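Local coordinates for protein factor essential for expression of methicillin resistance (Staphylococcus aureus, PDB 1LRZ) that adds glycines 2 and 3 of the pentaglycine bridge in staphylococcal peptidoglycan, using glycyl-tRNA(Gly) as the donor, at residues L85-F90 with S136-E141. Sequence-based numbering, arbitrary orientation.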
loop_
_atom_site.group_PDB
_atom_site.type_symbol
_atom_site.label_atom_id
_atom_site.label_comp_id
_atom_site.label_asym_id
_atom_site.label_seq_id
_atom_site.Cartn_x
_atom_site.Cartn_y
_atom_site.Cartn_z
ATOM N N LEU A 85 -6.588 25.483 -16.096
ATOM C CA LEU A 85 -6.374 25.553 -14.659
ATOM C C LEU A 85 -4.991 24.974 -14.339
ATOM O O LEU A 85 -4.251 25.523 -13.526
ATOM C CB LEU A 85 -7.469 24.775 -13.920
ATOM C CG LEU A 85 -7.333 24.674 -12.404
ATOM C CD1 LEU A 85 -7.366 26.073 -11.780
ATOM C CD2 LEU A 85 -8.469 23.819 -11.854
ATOM N N VAL A 86 -4.635 23.870 -14.986
ATOM C CA VAL A 86 -3.326 23.272 -14.741
ATOM C C VAL A 86 -2.211 24.262 -15.106
ATOM O O VAL A 86 -1.227 24.403 -14.381
ATOM C CB VAL A 86 -3.161 21.960 -15.541
ATOM C CG1 VAL A 86 -1.716 21.511 -15.530
ATOM C CG2 VAL A 86 -4.044 20.867 -14.924
ATOM N N HIS A 87 -2.386 24.952 -16.227
ATOM C CA HIS A 87 -1.414 25.936 -16.696
ATOM C C HIS A 87 -1.249 27.059 -15.664
ATOM O O HIS A 87 -0.131 27.397 -15.268
ATOM C CB HIS A 87 -1.883 26.530 -18.021
ATOM C CG HIS A 87 -0.903 27.475 -18.636
ATOM N ND1 HIS A 87 0.051 27.072 -19.543
ATOM C CD2 HIS A 87 -0.721 28.807 -18.461
ATOM C CE1 HIS A 87 0.777 28.113 -19.905
ATOM N NE2 HIS A 87 0.330 29.178 -19.263
ATOM N N PHE A 88 -2.372 27.627 -15.236
ATOM C CA PHE A 88 -2.377 28.696 -14.247
ATOM C C PHE A 88 -1.661 28.271 -12.970
ATOM O O PHE A 88 -0.854 29.016 -12.418
ATOM C CB PHE A 88 -3.818 29.077 -13.893
ATOM C CG PHE A 88 -3.927 30.166 -12.860
ATOM C CD1 PHE A 88 -3.609 31.485 -13.178
ATOM C CD2 PHE A 88 -4.341 29.875 -11.570
ATOM C CE1 PHE A 88 -3.708 32.498 -12.221
ATOM C CE2 PHE A 88 -4.441 30.880 -10.609
ATOM C CZ PHE A 88 -4.123 32.197 -10.939
ATOM N N PHE A 89 -1.963 27.071 -12.491
ATOM C CA PHE A 89 -1.339 26.600 -11.262
ATOM C C PHE A 89 0.177 26.489 -11.332
ATOM O O PHE A 89 0.876 26.960 -10.435
ATOM C CB PHE A 89 -1.901 25.236 -10.830
ATOM C CG PHE A 89 -1.287 24.721 -9.555
ATOM C CD1 PHE A 89 -0.096 24.004 -9.576
ATOM C CD2 PHE A 89 -1.858 25.024 -8.325
ATOM C CE1 PHE A 89 0.517 23.603 -8.392
ATOM C CE2 PHE A 89 -1.251 24.628 -7.138
ATOM C CZ PHE A 89 -0.064 23.918 -7.171
ATOM N N PHE A 90 0.693 25.856 -12.378
ATOM C CA PHE A 90 2.131 25.688 -12.471
ATOM C C PHE A 90 2.892 26.980 -12.741
ATOM O O PHE A 90 4.040 27.130 -12.331
ATOM C CB PHE A 90 2.465 24.599 -13.494
ATOM C CG PHE A 90 2.204 23.210 -12.979
ATOM C CD1 PHE A 90 1.049 22.520 -13.332
ATOM C CD2 PHE A 90 3.086 22.621 -12.075
ATOM C CE1 PHE A 90 0.773 21.261 -12.786
ATOM C CE2 PHE A 90 2.824 21.368 -11.523
ATOM C CZ PHE A 90 1.658 20.682 -11.881
ATOM N N SER A 136 6.951 21.262 -20.367
ATOM C CA SER A 136 8.115 21.698 -21.128
ATOM C C SER A 136 7.982 23.188 -21.482
ATOM O O SER A 136 8.916 23.964 -21.280
ATOM C CB SER A 136 8.239 20.866 -22.406
ATOM O OG SER A 136 9.459 21.134 -23.061
ATOM N N ASN A 137 6.822 23.586 -22.001
ATOM C CA ASN A 137 6.595 24.987 -22.355
ATOM C C ASN A 137 6.768 25.918 -21.155
ATOM O O ASN A 137 7.116 27.085 -21.318
ATOM C CB ASN A 137 5.191 25.193 -22.924
ATOM C CG ASN A 137 4.974 24.452 -24.222
ATOM O OD1 ASN A 137 5.873 24.372 -25.063
ATOM N ND2 ASN A 137 3.772 23.917 -24.406
ATOM N N LEU A 138 6.506 25.405 -19.956
ATOM C CA LEU A 138 6.635 26.199 -18.741
ATOM C C LEU A 138 8.009 26.078 -18.074
ATOM O O LEU A 138 8.206 26.578 -16.967
ATOM C CB LEU A 138 5.539 25.813 -17.738
ATOM C CG LEU A 138 4.115 26.176 -18.153
ATOM C CD1 LEU A 138 3.148 25.815 -17.044
ATOM C CD2 LEU A 138 4.038 27.675 -18.441
ATOM N N GLY A 139 8.951 25.414 -18.734
ATOM C CA GLY A 139 10.282 25.274 -18.162
ATOM C C GLY A 139 10.478 24.083 -17.238
ATOM O O GLY A 139 11.565 23.892 -16.679
ATOM N N PHE A 140 9.432 23.281 -17.058
ATOM C CA PHE A 140 9.537 22.092 -16.211
ATOM C C PHE A 140 10.077 20.959 -17.082
ATOM O O PHE A 140 9.340 20.380 -17.876
ATOM C CB PHE A 140 8.166 21.695 -15.636
ATOM C CG PHE A 140 7.664 22.618 -14.557
ATOM C CD1 PHE A 140 6.978 23.783 -14.881
ATOM C CD2 PHE A 140 7.913 22.335 -13.218
ATOM C CE1 PHE A 140 6.546 24.661 -13.886
ATOM C CE2 PHE A 140 7.489 23.203 -12.214
ATOM C CZ PHE A 140 6.806 24.367 -12.548
ATOM N N GLU A 141 11.359 20.649 -16.922
ATOM C CA GLU A 141 12.024 19.608 -17.706
ATOM C C GLU A 141 11.853 18.200 -17.137
ATOM O O GLU A 141 12.253 17.913 -16.003
ATOM C CB GLU A 141 13.512 19.946 -17.824
ATOM C CG GLU A 141 13.746 21.415 -18.190
ATOM C CD GLU A 141 15.217 21.797 -18.243
ATOM O OE1 GLU A 141 15.947 21.542 -17.254
ATOM O OE2 GLU A 141 15.641 22.363 -19.278
#
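Phe90 and Phe140 form a T-shaped pair. The edge of the Phe90 ring meets the face of Phe140, with centroids 5.6 Å apart and planes at 75°. Phe90 CD2 sits over the Phe140 face near its rim, 4.1 Å from Phe140 CZ. Leu138 reaches between Phe90 and His87. Leu138 CD1 lies 3.8 Å from Phe90 CB and over one face of the imidazole. Leu138 CD2 approaches His87 CE1 at 3.6 Å. His87 CG lies anti to the backbone N (chi1 -176°), which carries the ring over to the leucine methyls. His87 ND1 is buried here without a polar partner, and no hydrogen bond joins the two segments.

Behind these side chains, a Schellman motif ends helix 130-137. Phe140 N hydrogen-bonds to Met135 O and Gly139 N to Ser136 O, and Gly139 takes the positive phi. The turn presents both Leu138 and Phe140 to helix 83-98. Phe89 CD1 lies over the centre of one Phe90 face.

The contact thus packs helix 83-98 against the loop that follows helix 130-137. Met135 touches both phenylalanines, and Pro76 of strand 67-78 also meets Phe90. Beyond the turn, Glu141 begins strand 141-142 and makes backbone hydrogen bonds with Ile398 of strand 397-400.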